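Local coordinates for protein ribulose bisphosphate carboxylase (Pyrococcus horikoshii, PDB 2D69) that probably adds carbon dioxide and water to ribulose 1,5-bisphosphate, giving two molecules of 3-phosphoglycerate, with magnesium as cofactor, in an archaeal AMP degradation pathway, at residues 132-137 / 263-268; 220-225 / 246-251; 226-231 / 250-255; 239-244 / 271-276. All blocks are in the same frame, centred on the assembly; numbering follows the deposited sequence.

Contact 1. Residues 132-137 / 263-268; sequences HFKGPQ and YMREVT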
loop_
_atom_site.group_PDB
_atom_site.type_symbol
_atom_site.label_atom_id
_atom_site.label_comp_id
_atom_site.label_asym_id
_atom_site.label_seq_id
_atom_site.Cartn_x
_atom_site.Cartn_y
_atom_site.Cartn_z
ATOM N N HIS A 132 -24.605 -15.744 13.450
ATOM C CA HIS A 132 -23.840 -14.886 12.544
ATOM C C HIS A 132 -23.918 -13.393 12.906
ATOM O O HIS A 132 -23.611 -12.540 12.058
ATOM C CB HIS A 132 -24.305 -15.145 11.106
ATOM C CG HIS A 132 -24.273 -16.601 10.763
ATOM N ND1 HIS A 132 -23.135 -17.374 10.916
ATOM C CD2 HIS A 132 -25.239 -17.434 10.319
ATOM C CE1 HIS A 132 -23.406 -18.615 10.558
ATOM N NE2 HIS A 132 -24.674 -18.683 10.197
ATOM N N PHE A 133 -24.366 -13.108 14.142
ATOM C CA PHE A 133 -24.306 -11.794 14.746
ATOM C C PHE A 133 -23.487 -11.896 16.043
ATOM O O PHE A 133 -23.577 -12.874 16.776
ATOM C CB PHE A 133 -25.655 -11.251 15.010
ATOM C CG PHE A 133 -26.434 -10.975 13.728
ATOM C CD1 PHE A 133 -27.077 -11.974 13.097
ATOM C CD2 PHE A 133 -26.354 -9.755 13.116
ATOM C CE1 PHE A 133 -27.726 -11.743 11.890
ATOM C CE2 PHE A 133 -27.016 -9.508 11.915
ATOM C CZ PHE A 133 -27.689 -10.506 11.322
ATOM N N LYS A 134 -22.702 -10.869 16.277
ATOM C CA LYS A 134 -21.819 -10.780 17.455
ATOM C C LYS A 134 -22.510 -10.203 18.662
ATOM O O LYS A 134 -22.111 -10.475 19.799
ATOM C CB LYS A 134 -20.599 -9.912 17.161
ATOM C CG LYS A 134 -19.595 -10.604 16.237
ATOM C CD LYS A 134 -18.372 -9.689 15.965
ATOM C CE LYS A 134 -18.640 -8.687 14.864
ATOM N NZ LYS A 134 -18.703 -9.428 13.565
ATOM N N GLY A 135 -23.520 -9.387 18.425
ATOM C CA GLY A 135 -24.134 -8.628 19.488
ATOM C C GLY A 135 -23.141 -7.571 19.992
ATOM O O GLY A 135 -22.181 -7.293 19.329
ATOM N N PRO A 136 -23.419 -6.951 21.114
ATOM C CA PRO A 136 -22.580 -5.880 21.657
ATOM C C PRO A 136 -21.185 -6.322 22.041
ATOM O O PRO A 136 -21.045 -7.407 22.574
ATOM C CB PRO A 136 -23.307 -5.483 22.925
ATOM C CG PRO A 136 -24.688 -5.943 22.724
ATOM C CD PRO A 136 -24.582 -7.229 21.955
ATOM N N GLN A 137 -20.194 -5.455 21.824
ATOM C CA GLN A 137 -18.846 -5.797 22.081
ATOM C C GLN A 137 -18.668 -5.699 23.600
ATOM O O GLN A 137 -17.997 -6.524 24.214
ATOM C CB GLN A 137 -17.865 -4.862 21.346
ATOM C CG GLN A 137 -16.430 -5.031 21.827
ATOM C CD GLN A 137 -15.393 -4.140 21.137
ATOM O OE1 GLN A 137 -14.209 -4.209 21.490
ATOM N NE2 GLN A 137 -15.814 -3.320 20.167
ATOM N N TYR A 263 -21.858 -2.046 9.215
ATOM C CA TYR A 263 -20.439 -1.847 8.949
ATOM C C TYR A 263 -19.726 -1.175 10.109
ATOM O O TYR A 263 -18.564 -1.545 10.472
ATOM C CB TYR A 263 -20.262 -1.081 7.635
ATOM C CG TYR A 263 -18.820 -0.705 7.396
ATOM C CD1 TYR A 263 -17.862 -1.700 7.143
ATOM C CD2 TYR A 263 -18.395 0.595 7.486
ATOM C CE1 TYR A 263 -16.528 -1.395 6.939
ATOM C CE2 TYR A 263 -17.051 0.910 7.285
ATOM C CZ TYR A 263 -16.127 -0.098 7.012
ATOM O OH TYR A 263 -14.818 0.204 6.804
ATOM N N MET A 264 -20.388 -0.187 10.726
ATOM C CA MET A 264 -19.772 0.515 11.867
ATOM C C MET A 264 -19.508 -0.402 13.019
ATOM O O MET A 264 -18.540 -0.226 13.712
ATOM C CB MET A 264 -20.614 1.765 12.301
ATOM C CG MET A 264 -20.510 2.944 11.314
ATOM S SD MET A 264 -18.791 3.479 11.095
ATOM C CE MET A 264 -18.196 3.808 12.744
ATOM N N ARG A 265 -20.309 -1.448 13.156
ATOM C CA ARG A 265 -20.064 -2.448 14.162
ATOM C C ARG A 265 -18.733 -3.189 13.917
ATOM O O ARG A 265 -18.068 -3.535 14.871
ATOM C CB ARG A 265 -21.237 -3.454 14.219
ATOM C CG ARG A 265 -21.035 -4.640 15.196
ATOM C CD ARG A 265 -21.033 -4.231 16.659
ATOM N NE ARG A 265 -20.780 -5.375 17.553
ATOM C CZ ARG A 265 -19.573 -5.828 17.885
ATOM N NH1 ARG A 265 -18.447 -5.235 17.453
ATOM N NH2 ARG A 265 -19.456 -6.880 18.691
ATOM N N GLU A 266 -18.344 -3.412 12.652
ATOM C CA GLU A 266 -17.009 -3.962 12.333
ATOM C C GLU A 266 -15.935 -2.976 12.612
ATOM O O GLU A 266 -14.884 -3.320 13.179
ATOM C CB GLU A 266 -16.886 -4.460 10.867
ATOM C CG GLU A 266 -17.926 -5.476 10.488
ATOM C CD GLU A 266 -17.899 -6.628 11.467
ATOM O OE1 GLU A 266 -18.968 -6.961 12.003
ATOM O OE2 GLU A 266 -16.789 -7.155 11.765
ATOM N N VAL A 267 -16.173 -1.727 12.256
ATOM C CA VAL A 267 -15.198 -0.655 12.617
ATOM C C VAL A 267 -14.909 -0.571 14.110
ATOM O O VAL A 267 -13.743 -0.539 14.535
ATOM C CB VAL A 267 -15.685 0.710 12.111
ATOM C CG1 VAL A 267 -14.741 1.797 12.537
ATOM C CG2 VAL A 267 -15.741 0.707 10.582
ATOM N N THR A 268 -15.970 -0.517 14.903
ATOM C CA THR A 268 -15.828 -0.420 16.342
ATOM C C THR A 268 -15.232 -1.646 17.004
ATOM O O THR A 268 -14.574 -1.528 18.062
ATOM C CB THR A 268 -17.159 0.008 17.057
ATOM O OG1 THR A 268 -18.243 -0.929 16.833
ATOM C CG2 THR A 268 -17.649 1.368 16.562
HETATM O O HOH W 1 -18.158 -2.125 19.251
#

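Contact 2. Residues 220-225 / 246-251; sequences TKEYLI and GQYVMI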
loop_
_atom_site.group_PDB
_atom_site.type_symbol
_atom_site.label_atom_id
_atom_site.label_comp_id
_atom_site.label_asym_id
_atom_site.label_seq_id
_atom_site.Cartn_x
_atom_site.Cartn_y
_atom_site.Cartn_z
ATOM N N THR A 220 -13.615 7.847 36.324
ATOM C CA THR A 220 -13.605 7.724 34.893
ATOM C C THR A 220 -14.732 8.550 34.223
ATOM O O THR A 220 -15.887 8.506 34.626
ATOM C CB THR A 220 -13.677 6.247 34.526
ATOM O OG1 THR A 220 -12.509 5.571 35.030
ATOM C CG2 THR A 220 -13.616 6.042 32.984
ATOM N N LYS A 221 -14.363 9.287 33.187
ATOM C CA LYS A 221 -15.292 10.103 32.464
ATOM C C LYS A 221 -15.256 9.721 30.978
ATOM O O LYS A 221 -14.197 9.385 30.429
ATOM C CB LYS A 221 -14.962 11.586 32.645
ATOM C CG LYS A 221 -14.805 12.068 34.110
ATOM C CD LYS A 221 -16.095 11.897 34.852
ATOM C CE LYS A 221 -16.030 12.487 36.250
ATOM N NZ LYS A 221 -17.371 12.311 36.912
ATOM N N GLU A 222 -16.410 9.792 30.349
ATOM C CA GLU A 222 -16.527 9.435 28.944
ATOM C C GLU A 222 -17.445 10.384 28.200
ATOM O O GLU A 222 -18.045 11.291 28.785
ATOM C CB GLU A 222 -16.946 7.977 28.774
ATOM C CG GLU A 222 -15.765 7.122 28.391
ATOM C CD GLU A 222 -15.162 7.455 27.019
ATOM O OE1 GLU A 222 -15.840 8.040 26.139
ATOM O OE2 GLU A 222 -13.996 7.082 26.808
ATOM N N TYR A 223 -17.522 10.155 26.893
ATOM C CA TYR A 223 -18.081 11.122 25.967
ATOM C C TYR A 223 -18.783 10.385 24.838
ATOM O O TYR A 223 -18.136 9.750 24.016
ATOM C CB TYR A 223 -16.940 12.000 25.402
ATOM C CG TYR A 223 -17.379 13.148 24.508
ATOM C CD1 TYR A 223 -18.708 13.512 24.396
ATOM C CD2 TYR A 223 -16.459 13.868 23.781
ATOM C CE1 TYR A 223 -19.092 14.519 23.572
ATOM C CE2 TYR A 223 -16.845 14.920 22.963
ATOM C CZ TYR A 223 -18.138 15.229 22.848
ATOM O OH TYR A 223 -18.523 16.251 22.023
ATOM N N LEU A 224 -20.096 10.513 24.800
ATOM C CA LEU A 224 -20.918 9.950 23.785
ATOM C C LEU A 224 -20.932 10.946 22.669
ATOM O O LEU A 224 -21.889 11.702 22.472
ATOM C CB LEU A 224 -22.331 9.700 24.310
ATOM C CG LEU A 224 -22.361 8.921 25.634
ATOM C CD1 LEU A 224 -23.767 8.856 26.158
ATOM C CD2 LEU A 224 -21.784 7.539 25.536
ATOM N N ILE A 225 -19.854 10.915 21.910
ATOM C CA ILE A 225 -19.586 11.878 20.858
ATOM C C ILE A 225 -20.251 11.466 19.586
ATOM O O ILE A 225 -20.108 10.320 19.158
ATOM C CB ILE A 225 -18.046 12.051 20.718
ATOM C CG1 ILE A 225 -17.731 13.158 19.694
ATOM C CG2 ILE A 225 -17.339 10.744 20.333
ATOM C CD1 ILE A 225 -16.373 13.727 19.893
ATOM N N GLY A 246 -10.731 7.695 23.374
ATOM C CA GLY A 246 -12.135 7.481 23.669
ATOM C C GLY A 246 -12.547 6.037 23.581
ATOM O O GLY A 246 -11.986 5.262 22.783
ATOM N N GLN A 247 -13.555 5.664 24.367
ATOM C CA GLN A 247 -14.118 4.320 24.305
ATOM C C GLN A 247 -15.563 4.252 23.897
ATOM O O GLN A 247 -16.147 3.177 23.956
ATOM C CB GLN A 247 -13.912 3.550 25.625
ATOM C CG GLN A 247 -12.441 3.452 26.034
ATOM C CD GLN A 247 -12.140 2.621 27.320
ATOM O OE1 GLN A 247 -12.081 3.188 28.420
ATOM N NE2 GLN A 247 -11.860 1.312 27.160
ATOM N N TYR A 248 -16.154 5.376 23.493
ATOM C CA TYR A 248 -17.548 5.439 23.036
ATOM C C TYR A 248 -17.738 6.315 21.787
ATOM O O TYR A 248 -17.106 7.334 21.629
ATOM C CB TYR A 248 -18.388 6.119 24.124
ATOM C CG TYR A 248 -19.092 5.357 25.245
ATOM C CD1 TYR A 248 -18.705 5.540 26.605
ATOM C CD2 TYR A 248 -20.204 4.618 25.006
ATOM C CE1 TYR A 248 -19.453 4.997 27.639
ATOM C CE2 TYR A 248 -20.926 4.026 26.038
ATOM C CZ TYR A 248 -20.551 4.230 27.352
ATOM O OH TYR A 248 -21.309 3.685 28.339
ATOM N N VAL A 249 -18.625 5.895 20.897
ATOM C CA VAL A 249 -19.193 6.769 19.880
ATOM C C VAL A 249 -20.691 6.649 19.945
ATOM O O VAL A 249 -21.236 5.588 20.295
ATOM C CB VAL A 249 -18.655 6.422 18.462
ATOM C CG1 VAL A 249 -17.175 6.571 18.442
ATOM C CG2 VAL A 249 -18.984 4.981 18.049
ATOM N N MET A 250 -21.363 7.730 19.532
ATOM C CA MET A 250 -22.780 7.807 19.452
ATOM C C MET A 250 -23.154 7.833 17.972
ATOM O O MET A 250 -22.529 8.535 17.166
ATOM C CB MET A 250 -23.277 9.084 20.124
ATOM C CG MET A 250 -24.701 9.544 19.634
ATOM S SD MET A 250 -25.236 10.946 20.659
ATOM C CE MET A 250 -26.237 11.706 19.519
ATOM N N ILE A 251 -24.138 7.048 17.622
ATOM C CA ILE A 251 -24.630 7.018 16.258
ATOM C C ILE A 251 -26.144 7.186 16.316
ATOM O O ILE A 251 -26.799 6.516 17.092
ATOM C CB ILE A 251 -24.255 5.696 15.575
ATOM C CG1 ILE A 251 -22.725 5.488 15.532
ATOM C CG2 ILE A 251 -24.773 5.657 14.151
ATOM C CD1 ILE A 251 -22.289 4.138 14.958
HETATM O O HOH W 2 -15.282 8.369 23.476
HETATM O O HOH W 3 -12.111 5.873 28.494
#

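Contact 3. Residues 226-231 / 250-255; sequences NITGPV and MIDIVV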
loop_
_atom_site.group_PDB
_atom_site.type_symbol
_atom_site.label_atom_id
_atom_site.label_comp_id
_atom_site.label_asym_id
_atom_site.label_seq_id
_atom_site.Cartn_x
_atom_site.Cartn_y
_atom_site.Cartn_z
ATOM N N ASN A 226 -20.987 12.399 18.974
ATOM C CA ASN A 226 -21.798 12.123 17.788
ATOM C C ASN A 226 -20.980 12.061 16.485
ATOM O O ASN A 226 -20.563 13.072 15.966
ATOM C CB ASN A 226 -22.837 13.190 17.689
ATOM C CG ASN A 226 -23.911 12.888 16.701
ATOM O OD1 ASN A 226 -24.914 13.627 16.611
ATOM N ND2 ASN A 226 -23.801 11.778 16.036
ATOM N N ILE A 227 -20.756 10.856 15.979
ATOM C CA ILE A 227 -19.989 10.602 14.737
ATOM C C ILE A 227 -20.917 10.435 13.530
ATOM O O ILE A 227 -20.474 10.149 12.436
ATOM C CB ILE A 227 -19.135 9.349 14.854
ATOM C CG1 ILE A 227 -19.967 8.086 14.992
ATOM C CG2 ILE A 227 -18.181 9.406 16.137
ATOM C CD1 ILE A 227 -19.154 6.807 14.661
ATOM N N THR A 228 -22.200 10.591 13.748
ATOM C CA THR A 228 -23.187 10.421 12.683
ATOM C C THR A 228 -22.803 11.281 11.456
ATOM O O THR A 228 -22.384 12.435 11.592
ATOM C CB THR A 228 -24.548 10.844 13.177
ATOM O OG1 THR A 228 -24.913 10.105 14.327
ATOM C CG2 THR A 228 -25.639 10.558 12.163
ATOM N N GLY A 229 -22.954 10.661 10.279
ATOM C CA GLY A 229 -22.611 11.216 8.993
ATOM C C GLY A 229 -22.709 10.141 7.879
ATOM O O GLY A 229 -22.997 8.977 8.141
ATOM N N PRO A 230 -22.409 10.540 6.644
ATOM C CA PRO A 230 -22.104 9.594 5.557
ATOM C C PRO A 230 -21.081 8.597 6.089
ATOM O O PRO A 230 -20.202 9.015 6.839
ATOM C CB PRO A 230 -21.457 10.477 4.496
ATOM C CG PRO A 230 -21.971 11.849 4.770
ATOM C CD PRO A 230 -22.315 11.944 6.206
ATOM N N VAL A 231 -21.191 7.332 5.702
ATOM C CA VAL A 231 -20.486 6.259 6.409
ATOM C C VAL A 231 -18.964 6.451 6.475
ATOM O O VAL A 231 -18.346 6.162 7.494
ATOM C CB VAL A 231 -20.686 4.810 5.856
ATOM C CG1 VAL A 231 -20.864 3.876 7.037
ATOM C CG2 VAL A 231 -21.795 4.683 4.958
ATOM N N MET A 250 -21.363 7.730 19.532
ATOM C CA MET A 250 -22.780 7.807 19.452
ATOM C C MET A 250 -23.154 7.833 17.972
ATOM O O MET A 250 -22.529 8.535 17.166
ATOM C CB MET A 250 -23.277 9.084 20.124
ATOM C CG MET A 250 -24.701 9.544 19.634
ATOM S SD MET A 250 -25.236 10.946 20.659
ATOM C CE MET A 250 -26.237 11.706 19.519
ATOM N N ILE A 251 -24.138 7.048 17.622
ATOM C CA ILE A 251 -24.630 7.018 16.258
ATOM C C ILE A 251 -26.144 7.186 16.316
ATOM O O ILE A 251 -26.799 6.516 17.092
ATOM C CB ILE A 251 -24.255 5.696 15.575
ATOM C CG1 ILE A 251 -22.725 5.488 15.532
ATOM C CG2 ILE A 251 -24.773 5.657 14.151
ATOM C CD1 ILE A 251 -22.289 4.138 14.958
ATOM N N ASP A 252 -26.674 8.073 15.494
ATOM C CA ASP A 252 -28.083 8.216 15.230
ATOM C C ASP A 252 -28.477 7.057 14.273
ATOM O O ASP A 252 -28.363 7.187 13.063
ATOM C CB ASP A 252 -28.455 9.560 14.537
ATOM C CG ASP A 252 -28.114 10.827 15.347
ATOM O OD1 ASP A 252 -27.836 10.729 16.583
ATOM O OD2 ASP A 252 -28.109 11.999 14.804
ATOM N N ILE A 253 -28.892 5.916 14.806
ATOM C CA ILE A 253 -28.915 4.711 13.995
ATOM C C ILE A 253 -30.069 4.637 13.047
ATOM O O ILE A 253 -29.963 3.945 12.072
ATOM C CB ILE A 253 -28.853 3.400 14.821
ATOM C CG1 ILE A 253 -30.135 3.170 15.640
ATOM C CG2 ILE A 253 -27.632 3.378 15.714
ATOM C CD1 ILE A 253 -30.177 1.851 16.264
ATOM N N VAL A 254 -31.164 5.300 13.351
ATOM C CA VAL A 254 -32.313 5.277 12.444
ATOM C C VAL A 254 -32.089 6.203 11.248
ATOM O O VAL A 254 -32.349 5.829 10.111
ATOM C CB VAL A 254 -33.653 5.603 13.164
ATOM C CG1 VAL A 254 -34.892 5.546 12.145
ATOM C CG2 VAL A 254 -33.867 4.633 14.261
ATOM N N VAL A 255 -31.627 7.410 11.500
ATOM C CA VAL A 255 -31.287 8.350 10.450
ATOM C C VAL A 255 -30.124 7.804 9.589
ATOM O O VAL A 255 -30.149 7.878 8.388
ATOM C CB VAL A 255 -30.802 9.689 11.067
ATOM C CG1 VAL A 255 -30.351 10.609 10.028
ATOM C CG2 VAL A 255 -31.914 10.332 11.956
#

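Contact 4. Residues 239-244 / 271-276; sequences EMVANE and LGLAIH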
loop_
_atom_site.group_PDB
_atom_site.type_symbol
_atom_site.label_atom_id
_atom_site.label_comp_id
_atom_site.label_asym_id
_atom_site.label_seq_id
_atom_site.Cartn_x
_atom_site.Cartn_y
_atom_site.Cartn_z
ATOM N N GLU A 239 -12.340 6.633 14.117
ATOM C CA GLU A 239 -10.872 6.458 14.264
ATOM C C GLU A 239 -10.239 7.594 15.051
ATOM O O GLU A 239 -9.314 7.398 15.918
ATOM C CB GLU A 239 -10.201 6.360 12.858
ATOM C CG GLU A 239 -10.565 5.099 12.075
ATOM C CD GLU A 239 -10.027 5.069 10.633
ATOM O OE1 GLU A 239 -9.729 6.133 10.069
ATOM O OE2 GLU A 239 -9.908 3.981 10.054
ATOM N N MET A 240 -10.710 8.806 14.826
ATOM C CA MET A 240 -10.209 9.964 15.602
ATOM C C MET A 240 -10.522 9.871 17.096
ATOM O O MET A 240 -9.673 10.174 17.943
ATOM C CB MET A 240 -10.719 11.288 15.067
ATOM C CG MET A 240 -10.254 11.660 13.657
ATOM S SD MET A 240 -11.439 12.978 13.149
ATOM C CE MET A 240 -11.175 13.056 11.318
ATOM N N VAL A 241 -11.712 9.368 17.414
ATOM C CA VAL A 241 -12.115 9.207 18.809
ATOM C C VAL A 241 -11.178 8.191 19.481
ATOM O O VAL A 241 -10.540 8.503 20.500
ATOM C CB VAL A 241 -13.654 8.820 18.890
ATOM C CG1 VAL A 241 -14.037 8.432 20.370
ATOM C CG2 VAL A 241 -14.503 9.981 18.440
ATOM N N ALA A 242 -10.998 7.015 18.874
ATOM C CA ALA A 242 -10.166 5.913 19.435
ATOM C C ALA A 242 -8.734 6.395 19.607
ATOM O O ALA A 242 -8.065 6.147 20.628
ATOM C CB ALA A 242 -10.197 4.714 18.531
ATOM N N ASN A 243 -8.272 7.137 18.612
ATOM C CA ASN A 243 -6.945 7.703 18.641
ATOM C C ASN A 243 -6.691 8.643 19.769
ATOM O O ASN A 243 -5.587 8.724 20.283
ATOM C CB ASN A 243 -6.681 8.466 17.351
ATOM C CG ASN A 243 -5.513 7.975 16.716
ATOM O OD1 ASN A 243 -5.626 7.002 15.905
ATOM N ND2 ASN A 243 -4.315 8.485 17.154
ATOM N N GLU A 244 -7.724 9.353 20.164
ATOM C CA GLU A 244 -7.630 10.274 21.274
ATOM C C GLU A 244 -7.824 9.612 22.639
ATOM O O GLU A 244 -7.663 10.272 23.654
ATOM C CB GLU A 244 -8.584 11.462 21.046
ATOM C CG GLU A 244 -8.070 12.809 21.538
ATOM C CD GLU A 244 -6.832 13.323 20.811
ATOM O OE1 GLU A 244 -6.641 13.036 19.634
ATOM O OE2 GLU A 244 -6.045 14.038 21.432
ATOM N N LEU A 271 -11.590 -0.991 16.871
ATOM C CA LEU A 271 -11.068 0.159 17.601
ATOM C C LEU A 271 -11.365 0.152 19.102
ATOM O O LEU A 271 -10.982 1.063 19.792
ATOM C CB LEU A 271 -11.623 1.436 16.985
ATOM C CG LEU A 271 -11.326 1.719 15.513
ATOM C CD1 LEU A 271 -12.072 2.904 15.065
ATOM C CD2 LEU A 271 -9.828 1.962 15.305
ATOM N N GLY A 272 -12.051 -0.863 19.609
ATOM C CA GLY A 272 -12.442 -0.885 21.016
ATOM C C GLY A 272 -13.464 0.152 21.489
ATOM O O GLY A 272 -13.360 0.685 22.586
ATOM N N LEU A 273 -14.440 0.465 20.636
ATOM C CA LEU A 273 -15.416 1.482 20.932
ATOM C C LEU A 273 -16.795 0.865 21.245
ATOM O O LEU A 273 -17.287 0.047 20.453
ATOM C CB LEU A 273 -15.540 2.380 19.686
ATOM C CG LEU A 273 -14.292 3.173 19.277
ATOM C CD1 LEU A 273 -14.501 3.834 17.931
ATOM C CD2 LEU A 273 -13.976 4.243 20.330
ATOM N N ALA A 274 -17.413 1.283 22.364
ATOM C CA ALA A 274 -18.840 1.010 22.624
ATOM C C ALA A 274 -19.692 1.959 21.781
ATOM O O ALA A 274 -19.280 3.089 21.527
ATOM C CB ALA A 274 -19.142 1.186 24.034
ATOM N N ILE A 275 -20.854 1.487 21.360
ATOM C CA ILE A 275 -21.800 2.243 20.550
ATOM C C ILE A 275 -23.016 2.637 21.402
ATOM O O ILE A 275 -23.651 1.813 22.052
ATOM C CB ILE A 275 -22.277 1.458 19.334
ATOM C CG1 ILE A 275 -21.121 1.127 18.379
ATOM C CG2 ILE A 275 -23.302 2.239 18.543
ATOM C CD1 ILE A 275 -21.470 0.152 17.288
ATOM N N HIS A 276 -23.276 3.930 21.424
ATOM C CA HIS A 276 -24.465 4.494 21.993
ATOM C C HIS A 276 -25.386 4.815 20.821
ATOM O O HIS A 276 -25.051 5.603 19.956
ATOM C CB HIS A 276 -24.155 5.762 22.779
ATOM C CG HIS A 276 -25.388 6.425 23.309
ATOM N ND1 HIS A 276 -25.815 6.264 24.607
ATOM C CD2 HIS A 276 -26.312 7.200 22.694
ATOM C CE1 HIS A 276 -26.945 6.939 24.772
ATOM N NE2 HIS A 276 -27.284 7.491 23.617
#

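Contact 1. Residues 132-137 / 263-268
Arg-265, on helix 258-271 of the alpha/beta barrel, reaches out to the loop between helices 127-130 and 139-147 and holds the carbonyl oxygen of Gly-135 side-on with two nitrogens. NH2 lies 2.8 Å from Gly-135 O and NE 3.0 Å from the same atom, which sits only 5° out of the guanidinium plane. Over one face of that group runs the aliphatic part of Lys-134; over the opposite face lies the backbone N of Gln-137. NH1 is taken up by a salt bridge to Glu-269, so the guanidinium is fixed from both the loop and its own helix. The Lys-134 chain, bent at its last two torsions, brings NZ 2.9 Å from Glu-266 OE1, on the syn lone pair, in a salt bridge at the edge of the contact. Packing of Lys-134 against Arg-198 of a neighbouring subunit places this edge near a subunit boundary. Gln-137 is fully extended, with CG anti to its backbone N (chi1 168°), which carries its amide to the helix. There NE2 donates to Thr-268 O at 3.0 Å from above the carbonyl plane, and also to a water that lies 2.7 Å from Thr-268 OG1.

Contact 2. Residues 220-225 / 246-251
The carboxylate of Glu-222 is gripped on both oxygens at the point where strands 222-224 and 248-252 of the parallel beta/alpha barrel approach each other. OE2 accepts from the backbone N of Gln-247 at 2.9 Å, the donor standing above the carboxylate plane; it also accepts a hydrogen bond from a water that donates to Gln-247 OE1 as well, and forms a salt bridge with Arg-210. OE1 accepts from Tyr-223 N on its anti side at 2.8 Å. A second water, to which Tyr-248 N donates, lies 2.7 Å from Glu-222 OE1 and probably donates to it. This buried acid thus bridges the strands at a level where direct backbone pairing is lacking, and its bend at chi2 (-65°) folds the carboxylate back toward Gln-247. The two strands run parallel, their axes only 17° apart. Further along, Met-250 N donates to Ile-225 O at 2.9 Å, a direct backbone link at the last residue of an inverse gamma turn centred on Leu-224. Between these polar links lies the ring of Tyr-248, its hydroxyl bonded to Gln-309. Glu-222 CB and CG meet its edge, while Leu-224 lies alongside and points the same way, making a CH-pi contact. Leu-224 CD2 stands 3.5 Å from the ring centroid and 16° off the ring normal.

Contact 3. Residues 226-231 / 250-255
The backbones of 226-231, an irregular loop, and 250-255, a strand end running into a short helix, meet in a single beta bridge between Asn-226 and Met-250, whose CA atoms are 4.7 Å apart. Ile-227 N donates to Met-250 O at 3.2 Å, almost in line with the carbonyl bond. Past this point the loop carries on with a side chain in place of a backbone partner: Thr-228 OG1 accepts from Asp-252 N at 2.9 Å in a nearly straight bond (170°). With chi1 at -57°, OG1 lies beside the backbone N of Thr-228 and CG2 is turned against Asp-252 CB, 3.8 Å away. The threonine crosses the aspartate at about a right angle, its OG1 also lying 3.4 Å from Asp-252 CG. On the other flank Ile-227 CG1 rests 3.8 Å from Ile-251 CG1, both side chains also touching Met-264 and Met-234 of helices 258-271 and 231-244. The methyl end of Met-250 lies by the Asn-226 side chain. Gly-229 O accepts a hydrogen bond from Ser-259 OG of a neighbouring subunit. Asp-252 comes close to Glu-189, a predicted magnesium ligand, and to His-278, a predicted proton acceptor; this is the C-terminal rim of a beta/alpha barrel, where strand ends and the loops that follow them form the active site.

Contact 4. Residues 239-244 / 271-276
Ala-242 and Leu-271 touch in this purely apolar meeting between helix 231-244 and the turn leading from helix 258-271 into strand 274-278. The alanine methyl points at the turn, and its CB stands 3.9 Å from Leu-271 CB; at this position the two backbones come to 6.1 Å between CA atoms. The small alanine side chain is consistent with this close approach. Leu-273, past Gly-272, reaches back to the same helix: its CD2 lies 4.2 Å from Ala-242 CB and equally 4.2 Å from Val-241 CG1. Leu-273 and Val-241 are buried, both resting also on Val-249 of strand 248-252, so the inner side of the contact joins the core between strands and helices. The solvent side is formed by Leu-271, Ala-242 and Glu-239, all partly exposed, although their contacts are no longer than those inside. There Leu-271, its CG beside the backbone N (chi1 -60°), extends CD1 along the helix surface. Leu-271 CD1 meets Glu-239 CA at 3.8 Å and, from the side chain, Glu-239 CG at 4.0 Å. Gly-272, with positive phi (67°), is the first residue to leave the helix, and the chain turns there into the strand. Such packing of an outer helix against the turn between helix 258-271 and strand 274-278 belongs to the outer layer of a beta/alpha barrel, at the N-terminal ends of its strands.

Overall arrangement
In chain order, residues 132-137 meet helix 258-271, closing in contact 1 the longest loop of the four. Contacts 2 and 3 are nested inside it: strand 222-224 and the loop after it each return, across helix 231-244, to strand 248-252, where the two contacts share Met-250 and Ile-251. Contact 4 crosses the other three, since helix 231-244 lies within their loops and its partner, 271-276, follows them. Strands 248-252 and 274-278 are neighbours, probably hydrogen-bonded at Gln-247 with Ala-274. Contacts 2 and 3 thus join strand 222-224 and its following loop to strand 248-252, contact 4 sets a helix against the turn before strand 274-278, and contact 1 fastens the preceding loop to that wall.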